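Local coordinates for protein CalS10 (PDB 6UK5) that binds S-adenosylmethionine and probably methylates an amino pentose sugar during calicheamicin biosynthesis in Micromonospora echinospora, at residues E24-E27 against A28-G32; V172-E175 against G176-V179. All coordinates share one frame; numbering follows the deposited sequence.

Contact 1 comes first along the chain, as two successive turns of helix 20-32; contact 2 follows much later, where strand 165-174 turns back into strand 177-188 as a beta hairpin. Their centres are about 11 Å apart and on the same side of the chain's centre. The helix packs on the antiparallel part of the five-strand sheet, and the two contacts touch directly: Glu24 OE2 forms a salt bridge to Arg177 NH1 at 2.7 Å, and Val25 packs on Val179. Helix 20-32 therefore has two jobs. One side of it rests on the hairpin, while Tyr26 reaches the S-adenosylmethionine held by the Rossmann-like methyltransferase domain.

Contact 1. Residues E24-E27 against A28-G32; sequences EVYE and AAYRG. With SAM (S-adenosylmethionine), chain D.
Tyr26 and Tyr30, one helical turn apart, meet obliquely: their ring planes are inclined at 62° and their centroids lie 5.5 Å apart. The touching is done by one ring carbon of each, Tyr26 CE2 to Tyr30 CE2 at 3.6 Å. Tyr26 has CG anti to its own backbone nitrogen (chi1 153°), and from there the ring runs out to the cofactor, where Tyr26 OH donates a hydrogen bond of 2.6 Å to OXT of S-adenosylmethionine. That carboxylate oxygen lies at the ring's edge, in its plane. Trp37, Glu83, Asp105 and Met106 bind the cofactor through other hydrogen bonds. The carbonyl oxygen of Tyr26 lies at the edge of the Tyr30 ring, near its plane, beside CD2, and Phe122 meets that ring edge-to-face.

Both tyrosines belong to helix 20-32, and an i to i+4 salt bridge spans the same turns on another side. Glu27 and Arg31 run side by side, pointing the same way, with Glu27 OE1 2.6 Å from Arg31 NH2. The hydrogen bond in this pair is weak and bent, and the carboxylate and guanidinium planes are 54° apart; Arg95 gives Glu27 OE1 a second cationic partner. Beneath it, Arg31 N makes a straight backbone bond to Glu27 O at 3.0 Å. Further back, Ala29 N reaches Val25 O only weakly, while a water bridges Glu24 O and Ala28 N.

Contact 2. Residues V172-E175 against G176-V179; sequences VREE and GRTV
Arg177 starts with CG wedged between its backbone nitrogen and carbonyl carbon (chi1 65°) and then runs extended to NE, while Glu174 places CG anti to its carbonyl carbon; the two side chains thus travel side by side. Arg177 NE donates to Glu174 OE1 at 2.6 Å, with an N-H...O angle of 164°. The oxygen is met on its syn side, somewhat out of the carboxylate plane but close to the guanidinium plane. Val179 CG2 lies over the rim of one face of that guanidinium.

The backbone is a beta hairpin whose strands are joined through a type II turn from Glu174 to Arg177. Gly176 takes a positive phi of 99°, at which a CB would jam against the preceding carbonyl. Val172 and Val179 form a hydrogen-bonded antiparallel pair, Val172 N to Val179 O and Val179 N to Val172 O, each 2.9 Å. On the sheet face carrying Arg173 and Thr178, Thr178 CG2 lies over one face of the Arg173 guanidinium, whose NH2 bonds to Val167 O of the second subunit.

A leucine in place of Arg177 would probably leave Glu174 OE1 without its cationic mate and Glu24 with just a long, weak pairing to Arg207. Arg177 is shared between two carboxylates and probably offsets part of their charge, tying the turn to helix 20-32.

Contact 1. Residues E24-E27 against A28-G32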
ATOM      1  N   GLU A  24      -9.627  -6.565  11.593  1.00 67.59           N
ATOM      2  CA  GLU A  24     -10.406  -5.738  10.677  1.00 67.22           C
ATOM      3  C   GLU A  24      -9.932  -5.893   9.235  1.00 64.54           C
ATOM      4  O   GLU A  24     -10.743  -5.856   8.302  1.00 71.54           O
ATOM      5  CB  GLU A  24     -10.317  -4.277  11.120  1.00 70.39           C
ATOM      6  CG  GLU A  24     -11.141  -3.305  10.295  1.00 71.68           C
ATOM      7  CD  GLU A  24     -10.730  -1.872  10.526  1.00 72.73           C
ATOM      8  OE1 GLU A  24     -10.098  -1.597  11.571  1.00 70.76           O
ATOM      9  OE2 GLU A  24     -11.036  -1.030   9.656  1.00 77.19           O
ATOM     10  N   VAL A  25      -8.627  -6.071   9.036  1.00 63.03           N
ATOM     11  CA  VAL A  25      -8.011  -6.109   7.716  1.00 63.79           C
ATOM     12  C   VAL A  25      -7.573  -7.506   7.317  1.00 60.76           C
ATOM     13  O   VAL A  25      -7.108  -7.698   6.184  1.00 60.78           O
ATOM     14  CB  VAL A  25      -6.811  -5.146   7.637  1.00 65.69           C
ATOM     15  CG1 VAL A  25      -7.267  -3.703   7.779  1.00 73.17           C
ATOM     16  CG2 VAL A  25      -5.781  -5.491   8.710  1.00 63.23           C
ATOM     17  N   TYR A  26      -7.709  -8.489   8.206  1.00 60.97           N
ATOM     18  CA  TYR A  26      -7.087  -9.790   7.980  1.00 62.36           C
ATOM     19  C   TYR A  26      -7.643 -10.496   6.747  1.00 62.87           C
ATOM     20  O   TYR A  26      -6.887 -11.123   5.996  1.00 62.34           O
ATOM     21  CB  TYR A  26      -7.277 -10.640   9.239  1.00 62.08           C
ATOM     22  CG  TYR A  26      -7.284 -12.126   9.014  1.00 58.53           C
ATOM     23  CD1 TYR A  26      -8.476 -12.836   8.977  1.00 62.53           C
ATOM     24  CD2 TYR A  26      -6.101 -12.826   8.856  1.00 59.94           C
ATOM     25  CE1 TYR A  26      -8.489 -14.199   8.780  1.00 67.69           C
ATOM     26  CE2 TYR A  26      -6.102 -14.189   8.655  1.00 67.63           C
ATOM     27  CZ  TYR A  26      -7.298 -14.873   8.621  1.00 68.15           C
ATOM     28  OH  TYR A  26      -7.301 -16.234   8.423  1.00 71.21           O
ATOM     29  N   GLU A  27      -8.947 -10.393   6.504  1.00 63.23           N
ATOM     30  CA  GLU A  27      -9.529 -11.090   5.359  1.00 65.25           C
ATOM     31  C   GLU A  27      -9.256 -10.353   4.051  1.00 66.28           C
ATOM     32  O   GLU A  27      -8.977 -10.982   3.024  1.00 64.91           O
ATOM     33  CB  GLU A  27     -11.030 -11.282   5.561  1.00 67.45           C
ATOM     34  CG  GLU A  27     -11.400 -11.758   6.952  1.00 65.69           C
ATOM     35  CD  GLU A  27     -12.876 -12.056   7.085  1.00 71.84           C
ATOM     36  OE1 GLU A  27     -13.385 -12.898   6.311  1.00 71.76           O
ATOM     37  OE2 GLU A  27     -13.528 -11.439   7.957  1.00 76.96           O
ATOM     38  N   ALA A  28      -9.349  -9.022   4.073  1.00 62.76           N
ATOM     39  CA  ALA A  28      -9.098  -8.228   2.876  1.00 62.75           C
ATOM     40  C   ALA A  28      -7.803  -8.627   2.180  1.00 64.86           C
ATOM     41  O   ALA A  28      -7.752  -8.706   0.947  1.00 64.76           O
ATOM     42  CB  ALA A  28      -9.055  -6.744   3.248  1.00 65.58           C
ATOM     43  N   ALA A  29      -6.745  -8.881   2.947  1.00 65.20           N
ATOM     44  CA  ALA A  29      -5.449  -9.156   2.337  1.00 62.28           C
ATOM     45  C   ALA A  29      -5.453 -10.483   1.588  1.00 61.33           C
ATOM     46  O   ALA A  29      -5.089 -10.545   0.407  1.00 67.30           O
ATOM     47  CB  ALA A  29      -4.359  -9.153   3.409  1.00 64.59           C
ATOM     48  N   TYR A  30      -5.862 -11.559   2.257  1.00 60.05           N
ATOM     49  CA  TYR A  30      -5.766 -12.880   1.648  1.00 62.27           C
ATOM     50  C   TYR A  30      -6.775 -13.062   0.523  1.00 69.47           C
ATOM     51  O   TYR A  30      -6.513 -13.816  -0.423  1.00 67.38           O
ATOM     52  CB  TYR A  30      -5.940 -13.938   2.734  1.00 60.67           C
ATOM     53  CG  TYR A  30      -4.793 -13.916   3.719  1.00 62.58           C
ATOM     54  CD1 TYR A  30      -3.543 -14.416   3.381  1.00 63.06           C
ATOM     55  CD2 TYR A  30      -4.955 -13.357   4.981  1.00 63.21           C
ATOM     56  CE1 TYR A  30      -2.491 -14.380   4.281  1.00 63.11           C
ATOM     57  CE2 TYR A  30      -3.912 -13.316   5.886  1.00 62.80           C
ATOM     58  CZ  TYR A  30      -2.681 -13.827   5.532  1.00 64.86           C
ATOM     59  OH  TYR A  30      -1.641 -13.785   6.433  1.00 59.02           O
ATOM     60  N   ARG A  31      -7.926 -12.389   0.598  1.00 75.37           N
ATOM     61  CA  ARG A  31      -8.864 -12.414  -0.520  1.00 74.28           C
ATOM     62  C   ARG A  31      -8.289 -11.694  -1.735  1.00 75.86           C
ATOM     63  O   ARG A  31      -8.454 -12.155  -2.871  1.00 79.27           O
ATOM     64  CB  ARG A  31     -10.201 -11.794  -0.111  1.00 79.24           C
ATOM     65  CG  ARG A  31     -11.315 -12.817   0.072  1.00 80.66           C
ATOM     66  CD  ARG A  31     -12.673 -12.160   0.287  1.00 63.40           C
ATOM     67  NE  ARG A  31     -12.926 -11.851   1.692  1.00 64.44           N
ATOM     68  CZ  ARG A  31     -13.467 -12.698   2.564  1.00 70.98           C
ATOM     69  NH1 ARG A  31     -13.816 -13.924   2.190  1.00 62.22           N
ATOM     70  NH2 ARG A  31     -13.657 -12.320   3.820  1.00 67.80           N
ATOM     71  N   GLY A  32      -7.604 -10.570  -1.516  1.00 74.32           N
ATOM     72  CA  GLY A  32      -7.006  -9.851  -2.629  1.00 76.01           C
ATOM     73  C   GLY A  32      -5.960 -10.658  -3.373  1.00 74.40           C
ATOM     74  O   GLY A  32      -5.790 -10.492  -4.584  1.00 72.74           O
TER
HETATM   75  N   SAM D 302      -9.669 -20.744  10.319  1.00 62.92           N
HETATM   76  CA  SAM D 302      -9.058 -19.453  10.347  1.00 65.34           C
HETATM   77  C   SAM D 302      -9.122 -18.741   8.961  1.00 62.85           C
HETATM   78  O   SAM D 302      -8.815 -19.405   7.939  1.00 57.37           O
HETATM   79  OXT SAM D 302      -9.472 -17.544   8.978  1.00 61.42           O
HETATM   80  CB  SAM D 302      -7.599 -19.577  10.806  1.00 62.48           C
HETATM   81  CG  SAM D 302      -7.152 -18.215  11.310  1.00 62.69           C
HETATM   82  SD  SAM D 302      -5.347 -18.267  11.287  1.00 57.16           S
HETATM   83  CE  SAM D 302      -4.968 -16.523  11.256  1.00 68.84           C
HETATM   84  C5' SAM D 302      -4.802 -18.709  12.981  1.00 60.53           C
HETATM   85  C4' SAM D 302      -5.790 -18.528  14.141  1.00 59.88           C
HETATM   86  O4' SAM D 302      -5.438 -19.445  15.192  1.00 64.17           O
HETATM   87  C3' SAM D 302      -5.793 -17.129  14.763  1.00 61.60           C
HETATM   88  O3' SAM D 302      -7.015 -16.452  14.482  1.00 59.25           O
HETATM   89  C2' SAM D 302      -5.645 -17.372  16.278  1.00 62.27           C
HETATM   90  O2' SAM D 302      -6.619 -16.656  17.029  1.00 59.70           O
HETATM   91  C1' SAM D 302      -5.842 -18.882  16.417  1.00 66.02           C
HETATM   92  N9  SAM D 302      -5.060 -19.501  17.479  1.00 66.80           N
HETATM   93  C8  SAM D 302      -3.695 -19.503  17.622  1.00 66.70           C
HETATM   94  N7  SAM D 302      -3.265 -20.212  18.636  1.00 64.22           N
HETATM   95  C5  SAM D 302      -4.424 -20.719  19.200  1.00 63.36           C
HETATM   96  C6  SAM D 302      -4.655 -21.571  20.297  1.00 61.55           C
HETATM   97  N6  SAM D 302      -3.687 -22.042  21.089  1.00 62.09           N
HETATM   98  N1  SAM D 302      -5.932 -21.917  20.566  1.00 59.60           N
HETATM   99  C2  SAM D 302      -6.907 -21.432  19.792  1.00 60.55           C
HETATM  100  N3  SAM D 302      -6.813 -20.613  18.742  1.00 61.54           N
HETATM  101  C4  SAM D 302      -5.539 -20.293  18.496  1.00 63.87           C
HETATM  102  O   HOH W   1     -10.468  -8.212   6.799  1.00 63.50           O

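Contact 2. Residues V172-E175 against G176-V179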
ATOM      1  N   VAL A 172      -4.712  -2.727  -0.974  1.00 86.27           N
ATOM      2  CA  VAL A 172      -6.109  -2.818  -1.380  1.00 85.54           C
ATOM      3  C   VAL A 172      -6.701  -1.429  -1.188  1.00 86.88           C
ATOM      4  O   VAL A 172      -6.519  -0.817  -0.129  1.00 86.40           O
ATOM      5  CB  VAL A 172      -6.892  -3.871  -0.578  1.00 84.18           C
ATOM      6  CG1 VAL A 172      -8.391  -3.752  -0.875  1.00 85.32           C
ATOM      7  CG2 VAL A 172      -6.389  -5.271  -0.892  1.00 74.19           C
ATOM      8  N   ARG A 173      -7.405  -0.933  -2.201  1.00 89.06           N
ATOM      9  CA  ARG A 173      -8.068   0.364  -2.124  1.00 91.70           C
ATOM     10  C   ARG A 173      -9.562   0.098  -2.023  1.00 92.35           C
ATOM     11  O   ARG A 173     -10.184  -0.358  -2.989  1.00 96.24           O
ATOM     12  CB  ARG A 173      -7.764   1.243  -3.336  1.00100.59           C
ATOM     13  CG  ARG A 173      -8.339   2.666  -3.220  1.00 96.78           C
ATOM     14  CD  ARG A 173      -7.684   3.388  -2.028  1.00 92.43           C
ATOM     15  NE  ARG A 173      -7.949   4.823  -1.941  1.00107.63           N
ATOM     16  CZ  ARG A 173      -9.065   5.356  -1.450  1.00108.62           C
ATOM     17  NH1 ARG A 173     -10.042   4.582  -0.999  1.00 96.51           N
ATOM     18  NH2 ARG A 173      -9.202   6.669  -1.400  1.00 91.18           N
ATOM     19  N   GLU A 174     -10.132   0.372  -0.861  1.00 98.72           N
ATOM     20  CA  GLU A 174     -11.565   0.257  -0.670  1.00 91.52           C
ATOM     21  C   GLU A 174     -12.154   1.658  -0.661  1.00100.91           C
ATOM     22  O   GLU A 174     -11.446   2.652  -0.481  1.00 96.98           O
ATOM     23  CB  GLU A 174     -11.891  -0.446   0.653  1.00 87.61           C
ATOM     24  CG  GLU A 174     -11.994  -1.961   0.593  1.00 95.57           C
ATOM     25  CD  GLU A 174     -11.851  -2.606   1.961  1.00 88.18           C
ATOM     26  OE1 GLU A 174     -12.136  -1.928   2.976  1.00 95.53           O
ATOM     27  OE2 GLU A 174     -11.457  -3.792   2.013  1.00 85.68           O
ATOM     28  N   GLU A 175     -13.464   1.733  -0.851  1.00103.13           N
ATOM     29  CA  GLU A 175     -14.169   3.005  -0.755  1.00 97.78           C
ATOM     30  C   GLU A 175     -14.337   3.330   0.724  1.00 97.92           C
ATOM     31  O   GLU A 175     -15.041   2.622   1.452  1.00102.27           O
ATOM     32  CB  GLU A 175     -15.485   2.964  -1.521  1.00105.98           C
ATOM     33  CG  GLU A 175     -15.284   2.963  -3.043  1.00105.95           C
ATOM     34  CD  GLU A 175     -14.463   4.151  -3.522  1.00109.32           C
ATOM     35  OE1 GLU A 175     -14.587   5.238  -2.909  1.00108.12           O
ATOM     36  OE2 GLU A 175     -13.704   3.987  -4.506  1.00111.46           O
ATOM     37  N   GLY A 176     -13.679   4.401   1.158  1.00 99.61           N
ATOM     38  CA  GLY A 176     -13.645   4.839   2.534  1.00 91.05           C
ATOM     39  C   GLY A 176     -12.401   4.441   3.303  1.00101.36           C
ATOM     40  O   GLY A 176     -12.206   4.933   4.421  1.00102.39           O
ATOM     41  N   ARG A 177     -11.561   3.564   2.755  1.00 93.87           N
ATOM     42  CA  ARG A 177     -10.286   3.253   3.389  1.00 92.87           C
ATOM     43  C   ARG A 177      -9.364   2.617   2.357  1.00 88.58           C
ATOM     44  O   ARG A 177      -9.819   1.942   1.431  1.00 92.64           O
ATOM     45  CB  ARG A 177     -10.444   2.348   4.612  1.00 84.07           C
ATOM     46  CG  ARG A 177     -10.956   0.964   4.322  1.00 83.81           C
ATOM     47  CD  ARG A 177     -10.716   0.073   5.516  1.00 74.34           C
ATOM     48  NE  ARG A 177     -10.900  -1.334   5.196  1.00 81.66           N
ATOM     49  CZ  ARG A 177     -10.679  -2.323   6.054  1.00 78.70           C
ATOM     50  NH1 ARG A 177     -10.266  -2.055   7.284  1.00 85.69           N
ATOM     51  NH2 ARG A 177     -10.870  -3.578   5.679  1.00 74.11           N
ATOM     52  N   THR A 178      -8.064   2.831   2.536  1.00 79.73           N
ATOM     53  CA  THR A 178      -7.025   2.116   1.806  1.00 78.61           C
ATOM     54  C   THR A 178      -6.125   1.396   2.798  1.00 73.06           C
ATOM     55  O   THR A 178      -5.779   1.946   3.849  1.00 70.06           O
ATOM     56  CB  THR A 178      -6.193   3.064   0.952  1.00 88.54           C
ATOM     57  OG1 THR A 178      -4.962   3.353   1.622  1.00 83.52           O
ATOM     58  CG2 THR A 178      -6.949   4.338   0.756  1.00 84.00           C
ATOM     59  N   VAL A 179      -5.750   0.167   2.460  1.00 73.38           N
ATOM     60  CA  VAL A 179      -4.984  -0.693   3.349  1.00 71.79           C
ATOM     61  C   VAL A 179      -3.725  -1.131   2.616  1.00 70.78           C
ATOM     62  O   VAL A 179      -3.804  -1.778   1.564  1.00 71.38           O
ATOM     63  CB  VAL A 179      -5.817  -1.905   3.798  1.00 66.87           C
ATOM     64  CG1 VAL A 179      -5.022  -2.784   4.745  1.00 69.06           C
ATOM     65  CG2 VAL A 179      -7.121  -1.428   4.429  1.00 70.67           C
TER